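Local coordinates for protein TetR family transcriptional regulator (PDB 6AZH) that probably binds DNA through an N-terminal helix-turn-helix as a dimeric repressor-type regulator, perhaps of fatty acid metabolism genes, at residues F47-K50 against E51-F54; K68-D71 against I72-E76; E171-V174 against N175-I178. All blocks are in the same frame, centred on the assembly; numbering follows the deposited sequence.

In the fold
All three interactions are local, partly buried contacts at helix ends. Interactions 1 and 2 mark the start and the last turn of the same helix, 50-74, with centres about 32 Å apart. Interaction 3 opens helix 174-187, on the opposite side of the chain's centre from interaction 1. Each start is capped by a side-chain oxygen, a serine hydroxyl in 47-54 and an asparagine amide in 171-178. Interaction 1 has one buried apolar pair, F47–I53; interaction 3 has two, whose loop-side members are partly exposed. Interaction 2 has no such cap: backbone bonds weaken toward the helix end, and waters join its polar side chains while L69 and I72 are buried. Only interaction 3 also reaches the second subunit.

Interaction 1: F47-K50 against E51-F54; sequences FKSK and EEIF
E52 turns its CG away from its own carbonyl carbon and beside its backbone N (chi1 -77°), and its chain, extended beyond CG, carries the carboxylate back to K48. There OE1 of E52 accepts from the backbone N of K48 at 2.9 Å, a nearly straight bond (179°) that meets the carboxylate from above its plane. The bent aliphatic chain of K48 crosses the carboxylate at a slant, its carbons CB to CE all near E52 OE2, CE at 3.6 Å, while NZ stays 4.9 Å from that oxygen. S49 holds OG between its backbone N and carbonyl carbon (chi1 69°), where it accepts from E52 N at 3.2 Å. Residue E52 is therefore gripped by both its amide and its carboxylate. On the buried side F47 CB meets I53 CG1 at 3.6 Å, the two side chains crossing at about a right angle; I11 of helix 6-26 touches both. I53 N to S49 O (3.2 Å) and F54 N to K50 O (2.9 Å) begin the regular helical bonding. This is a serine N-cap, placed where a TetR-family helix-turn-helix passes from its probable recognition helix, 40-46, into helix 50-74.

Interaction 2: K68-D71 against I72-E76; sequences KLTD and IENLE
The carboxamide of N74 has one face over the backbone of T70: T70 O stands almost directly above N74 CG at 3.2 Å, and T70 CG2 lies on the same side, beyond the ND2 edge, 3.6 Å from that nitrogen. Because the oxygen lies over the face, the ND2 hydrogens do not point at it, and ND2 instead makes a weak bond to a water. That water also donates to D71 OD1 at 2.6 Å. Among the partners of the E73 carboxylate are R131, in a salt bridge to OE1, and a second water, 2.6 Å from OE2, which also donates to T70 OG1, itself bonded to the carbonyl of H66. The side chains of L69 and E73 cross at a slant, L69 CG being nearest to E73 OE2; L69 and I72 are buried against helices 79-96 and 113-138. E73 N bonds L69 O nearly straight (2.9 Å, 170°), but the bonds grow weaker through the closing turn, where N74 N bonds T70 O and, weakly, D71 O. This is the C-terminal end region of helix 50-74, which in TetR-family proteins links the DNA-binding domain to the C-terminal domain.

Interaction 3: E171-V174 against N175-I178; sequences EFNV and NKVI
N173 is the N-cap of helix 174-187, and F172, just before the cap, and V177, four residues after it, form a hydrophobic staple. With its CG anti to the backbone N (chi1 -177°), N173 brings OD1 over the first turn, where it accepts the capping bond from K176 N at 3.2 Å. That bond is straight at hydrogen (167°), yet the donor sits above the carbonyl plane. N175 N adds a weak bond to the same oxygen, so OD1 serves two amides of the first turn, which have no carbonyl one full turn earlier in the helix. Regular backbone bonds follow, V177 N to N173 O (3.0 Å) and I178 N to V174 O (2.9 Å).

The apolar contacts lie on the inner side. F172 CE1 meets V177 CG2 at 3.7 Å, the side chains crossing at about a right angle; T161 of helix 147-165 touches both, and L149 of the second subunit packs on V177. V174 and I178 run side by side, V174 CG2 4.2 Å from I178 CD1, and helix 79-96 touches each.

Last is the solvent-mediated group. K176 lays CG and CD over one face of the N173 carboxamide, CG 3.7 Å from N173 CG, the side chains crossing obliquely. One water accepts from both polar ends, 2.8 Å from N173 ND2 and 2.7 Å from K176 NZ.

Interaction 1: F47-K50 against E51-F54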
loop_
_atom_site.group_PDB
_atom_site.type_symbol
_atom_site.label_atom_id
_atom_site.label_comp_id
_atom_site.label_asym_id
_atom_site.label_seq_id
_atom_site.Cartn_x
_atom_site.Cartn_y
_atom_site.Cartn_z
ATOM N N PHE A 47 27.713 10.947 3.275
ATOM C CA PHE A 47 26.865 9.875 3.788
ATOM C C PHE A 47 27.727 8.655 4.065
ATOM O O PHE A 47 28.461 8.212 3.178
ATOM C CB PHE A 47 25.774 9.507 2.777
ATOM C CG PHE A 47 24.875 10.649 2.411
ATOM C CD1 PHE A 47 23.915 11.097 3.298
ATOM C CD2 PHE A 47 24.980 11.264 1.172
ATOM C CE1 PHE A 47 23.078 12.169 2.969
ATOM C CE2 PHE A 47 24.136 12.329 0.830
ATOM C CZ PHE A 47 23.186 12.769 1.726
ATOM N N LYS A 48 27.631 8.105 5.280
ATOM C CA LYS A 48 28.486 6.985 5.670
ATOM C C LYS A 48 28.045 5.654 5.083
ATOM O O LYS A 48 28.858 4.728 5.023
ATOM C CB LYS A 48 28.525 6.851 7.195
ATOM C CG LYS A 48 29.183 8.011 7.927
ATOM C CD LYS A 48 29.321 7.696 9.414
ATOM C CE LYS A 48 29.015 8.914 10.281
ATOM N NZ LYS A 48 30.104 9.935 10.216
ATOM N N SER A 49 26.787 5.524 4.662
ATOM C CA SER A 49 26.230 4.218 4.334
ATOM C C SER A 49 24.967 4.397 3.500
ATOM O O SER A 49 24.412 5.492 3.400
ATOM C CB SER A 49 25.896 3.426 5.603
ATOM O OG SER A 49 24.801 4.029 6.279
ATOM N N LYS A 50 24.517 3.286 2.914
ATOM C CA LYS A 50 23.236 3.253 2.216
ATOM C C LYS A 50 22.092 3.674 3.129
ATOM O O LYS A 50 21.184 4.406 2.705
ATOM C CB LYS A 50 23.020 1.842 1.669
ATOM C CG LYS A 50 21.668 1.567 1.067
ATOM C CD LYS A 50 21.693 0.205 0.390
ATOM C CE LYS A 50 21.419 -0.933 1.342
ATOM N NZ LYS A 50 21.622 -2.244 0.647
ATOM N N GLU A 51 22.117 3.226 4.390
ATOM C CA GLU A 51 21.038 3.569 5.310
ATOM C C GLU A 51 20.991 5.066 5.563
ATOM O O GLU A 51 19.908 5.651 5.676
ATOM C CB GLU A 51 21.183 2.829 6.638
ATOM C CG GLU A 51 20.015 3.130 7.610
ATOM C CD GLU A 51 19.851 2.062 8.690
ATOM O OE1 GLU A 51 20.431 2.234 9.783
ATOM O OE2 GLU A 51 19.145 1.053 8.451
ATOM N N GLU A 52 22.154 5.710 5.650
ATOM C CA GLU A 52 22.149 7.159 5.822
ATOM C C GLU A 52 21.558 7.845 4.599
ATOM O O GLU A 52 20.802 8.817 4.735
ATOM C CB GLU A 52 23.567 7.668 6.115
ATOM C CG GLU A 52 24.017 7.412 7.546
ATOM C CD GLU A 52 25.203 8.275 7.991
ATOM O OE1 GLU A 52 25.672 9.131 7.211
ATOM O OE2 GLU A 52 25.674 8.085 9.134
ATOM N N ILE A 53 21.862 7.344 3.397
ATOM C CA ILE A 53 21.293 7.945 2.194
ATOM C C ILE A 53 19.779 7.789 2.208
ATOM O O ILE A 53 19.033 8.748 1.974
ATOM C CB ILE A 53 21.890 7.336 0.918
ATOM C CG1 ILE A 53 23.400 7.631 0.816
ATOM C CG2 ILE A 53 21.165 7.911 -0.308
ATOM C CD1 ILE A 53 24.098 6.835 -0.280
ATOM N N PHE A 54 19.314 6.571 2.497
ATOM C CA PHE A 54 17.877 6.305 2.552
ATOM C C PHE A 54 17.155 7.268 3.486
ATOM O O PHE A 54 16.136 7.861 3.112
ATOM C CB PHE A 54 17.638 4.862 2.999
ATOM C CG PHE A 54 16.184 4.481 3.019
ATOM C CD1 PHE A 54 15.420 4.652 4.166
ATOM C CD2 PHE A 54 15.579 3.976 1.877
ATOM C CE1 PHE A 54 14.079 4.316 4.168
ATOM C CE2 PHE A 54 14.224 3.640 1.882
ATOM C CZ PHE A 54 13.489 3.810 3.028
#

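Interaction 2: K68-D71 against I72-E76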
loop_
_atom_site.group_PDB
_atom_site.type_symbol
_atom_site.label_atom_id
_atom_site.label_comp_id
_atom_site.label_asym_id
_atom_site.label_seq_id
_atom_site.Cartn_x
_atom_site.Cartn_y
_atom_site.Cartn_z
ATOM N N LYS A 68 2.682 21.061 2.243
ATOM C CA LYS A 68 1.407 21.220 1.551
ATOM C C LYS A 68 0.228 20.852 2.437
ATOM O O LYS A 68 -0.831 21.485 2.338
ATOM C CB LYS A 68 1.395 20.391 0.269
ATOM C CG LYS A 68 2.332 20.927 -0.793
ATOM C CD LYS A 68 1.830 20.615 -2.189
ATOM C CE LYS A 68 2.822 21.071 -3.256
ATOM N NZ LYS A 68 2.720 22.530 -3.528
ATOM N N LEU A 69 0.385 19.856 3.316
ATOM C CA LEU A 69 -0.693 19.541 4.247
ATOM C C LEU A 69 -0.878 20.664 5.261
ATOM O O LEU A 69 -2.011 21.065 5.551
ATOM C CB LEU A 69 -0.422 18.217 4.955
ATOM C CG LEU A 69 -1.478 17.749 5.956
ATOM C CD1 LEU A 69 -2.836 17.593 5.276
ATOM C CD2 LEU A 69 -1.046 16.441 6.611
ATOM N N THR A 70 0.228 21.190 5.799
ATOM C CA THR A 70 0.141 22.307 6.734
ATOM C C THR A 70 -0.527 23.516 6.092
ATOM O O THR A 70 -1.309 24.215 6.745
ATOM C CB THR A 70 1.538 22.669 7.256
ATOM O OG1 THR A 70 2.011 21.613 8.102
ATOM C CG2 THR A 70 1.489 23.958 8.074
ATOM N N ASP A 71 -0.253 23.771 4.808
ATOM C CA ASP A 71 -0.921 24.879 4.122
ATOM C C ASP A 71 -2.431 24.674 4.079
ATOM O O ASP A 71 -3.200 25.626 4.260
ATOM C CB ASP A 71 -0.393 25.026 2.696
ATOM C CG ASP A 71 1.006 25.614 2.640
ATOM O OD1 ASP A 71 1.463 26.184 3.653
ATOM O OD2 ASP A 71 1.638 25.505 1.569
ATOM N N ILE A 72 -2.873 23.443 3.802
ATOM C CA ILE A 72 -4.308 23.150 3.797
ATOM C C ILE A 72 -4.899 23.340 5.187
ATOM O O ILE A 72 -5.966 23.957 5.353
ATOM C CB ILE A 72 -4.555 21.728 3.261
ATOM C CG1 ILE A 72 -4.343 21.716 1.743
ATOM C CG2 ILE A 72 -5.973 21.252 3.639
ATOM C CD1 ILE A 72 -4.442 20.350 1.134
ATOM N N GLU A 73 -4.213 22.821 6.209
ATOM C CA GLU A 73 -4.651 23.007 7.589
ATOM C C GLU A 73 -4.791 24.482 7.948
ATOM O O GLU A 73 -5.672 24.845 8.737
ATOM C CB GLU A 73 -3.668 22.350 8.554
ATOM C CG GLU A 73 -3.699 20.832 8.569
ATOM C CD GLU A 73 -2.945 20.271 9.754
ATOM O OE1 GLU A 73 -3.474 20.362 10.877
ATOM O OE2 GLU A 73 -1.821 19.743 9.564
ATOM N N ASN A 74 -3.932 25.336 7.387
ATOM C CA ASN A 74 -3.905 26.752 7.738
ATOM C C ASN A 74 -5.010 27.560 7.064
ATOM O O ASN A 74 -5.267 28.695 7.482
ATOM C CB ASN A 74 -2.549 27.366 7.372
ATOM C CG ASN A 74 -1.441 26.994 8.352
ATOM O OD1 ASN A 74 -1.696 26.579 9.482
ATOM N ND2 ASN A 74 -0.199 27.150 7.916
ATOM N N LEU A 75 -5.646 27.021 6.025
ATOM C CA LEU A 75 -6.721 27.729 5.343
ATOM C C LEU A 75 -7.880 28.007 6.292
ATOM O O LEU A 75 -8.080 27.307 7.285
ATOM C CB LEU A 75 -7.239 26.914 4.160
ATOM C CG LEU A 75 -6.255 26.451 3.096
ATOM C CD1 LEU A 75 -6.904 25.382 2.242
ATOM C CD2 LEU A 75 -5.815 27.643 2.258
ATOM N N GLU A 76 -8.656 29.044 5.973
ATOM C CA GLU A 76 -9.882 29.313 6.720
ATOM C C GLU A 76 -11.078 28.503 6.219
ATOM O O GLU A 76 -12.153 28.582 6.828
ATOM C CB GLU A 76 -10.196 30.813 6.667
ATOM C CG GLU A 76 -9.032 31.663 7.156
ATOM C CD GLU A 76 -9.367 33.140 7.251
ATOM O OE1 GLU A 76 -10.435 33.480 7.806
ATOM O OE2 GLU A 76 -8.554 33.962 6.772
HETATM O O HOH W 1 0.487 19.110 8.496
HETATM O O HOH W 2 0.182 28.143 4.754
#

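Interaction 3: E171-V174 against N175-I178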
loop_
_atom_site.group_PDB
_atom_site.type_symbol
_atom_site.label_atom_id
_atom_site.label_comp_id
_atom_site.label_asym_id
_atom_site.label_seq_id
_atom_site.Cartn_x
_atom_site.Cartn_y
_atom_site.Cartn_z
ATOM N N GLU A 171 -4.223 3.742 -19.248
ATOM C CA GLU A 171 -3.439 4.932 -18.957
ATOM C C GLU A 171 -4.078 5.709 -17.815
ATOM O O GLU A 171 -5.296 5.923 -17.799
ATOM C CB GLU A 171 -3.309 5.827 -20.189
ATOM C CG GLU A 171 -2.241 5.350 -21.162
ATOM C CD GLU A 171 -1.754 6.462 -22.060
ATOM O OE1 GLU A 171 -2.601 7.139 -22.686
ATOM O OE2 GLU A 171 -0.524 6.666 -22.129
ATOM N N PHE A 172 -3.236 6.144 -16.883
ATOM C CA PHE A 172 -3.660 6.815 -15.660
ATOM C C PHE A 172 -3.961 8.292 -15.914
ATOM O O PHE A 172 -3.150 9.002 -16.509
ATOM C CB PHE A 172 -2.544 6.670 -14.628
ATOM C CG PHE A 172 -2.872 7.223 -13.275
ATOM C CD1 PHE A 172 -3.536 6.446 -12.343
ATOM C CD2 PHE A 172 -2.474 8.500 -12.918
ATOM C CE1 PHE A 172 -3.818 6.945 -11.082
ATOM C CE2 PHE A 172 -2.757 9.006 -11.663
ATOM C CZ PHE A 172 -3.427 8.231 -10.744
ATOM N N ASN A 173 -5.117 8.759 -15.446
ATOM C CA ASN A 173 -5.534 10.153 -15.604
ATOM C C ASN A 173 -5.755 10.726 -14.213
ATOM O O ASN A 173 -6.754 10.404 -13.563
ATOM C CB ASN A 173 -6.804 10.257 -16.448
ATOM C CG ASN A 173 -7.235 11.704 -16.704
ATOM O OD1 ASN A 173 -7.075 12.584 -15.856
ATOM N ND2 ASN A 173 -7.796 11.947 -17.882
ATOM N N VAL A 174 -4.842 11.595 -13.773
ATOM C CA VAL A 174 -4.841 12.020 -12.375
ATOM C C VAL A 174 -6.096 12.821 -12.041
ATOM O O VAL A 174 -6.639 12.708 -10.935
ATOM C CB VAL A 174 -3.557 12.807 -12.055
ATOM C CG1 VAL A 174 -3.544 14.139 -12.782
ATOM C CG2 VAL A 174 -3.428 13.006 -10.549
ATOM N N ASN A 175 -6.587 13.633 -12.979
ATOM C CA ASN A 175 -7.742 14.472 -12.667
ATOM C C ASN A 175 -9.009 13.641 -12.555
ATOM O O ASN A 175 -9.861 13.912 -11.703
ATOM C CB ASN A 175 -7.906 15.568 -13.717
ATOM C CG ASN A 175 -6.868 16.650 -13.578
ATOM O OD1 ASN A 175 -6.582 17.108 -12.473
ATOM N ND2 ASN A 175 -6.280 17.055 -14.696
ATOM N N LYS A 176 -9.147 12.623 -13.403
ATOM C CA LYS A 176 -10.291 11.725 -13.292
ATOM C C LYS A 176 -10.233 10.926 -12.000
ATOM O O LYS A 176 -11.268 10.668 -11.377
ATOM C CB LYS A 176 -10.350 10.787 -14.499
ATOM C CG LYS A 176 -10.856 11.461 -15.762
ATOM C CD LYS A 176 -10.916 10.499 -16.941
ATOM C CE LYS A 176 -11.431 11.195 -18.208
ATOM N NZ LYS A 176 -11.018 10.453 -19.436
ATOM N N VAL A 177 -9.029 10.530 -11.579
ATOM C CA VAL A 177 -8.900 9.755 -10.349
ATOM C C VAL A 177 -9.248 10.605 -9.141
ATOM O O VAL A 177 -9.942 10.144 -8.228
ATOM C CB VAL A 177 -7.483 9.167 -10.231
ATOM C CG1 VAL A 177 -7.286 8.596 -8.854
ATOM C CG2 VAL A 177 -7.282 8.091 -11.288
ATOM N N ILE A 178 -8.776 11.857 -9.111
ATOM C CA ILE A 178 -9.149 12.762 -8.026
ATOM C C ILE A 178 -10.661 12.879 -7.933
ATOM O O ILE A 178 -11.244 12.749 -6.854
ATOM C CB ILE A 178 -8.497 14.142 -8.224
ATOM C CG1 ILE A 178 -7.000 14.066 -7.981
ATOM C CG2 ILE A 178 -9.082 15.165 -7.262
ATOM C CD1 ILE A 178 -6.245 15.299 -8.488
HETATM O O HOH W 3 -8.440 9.592 -19.167
#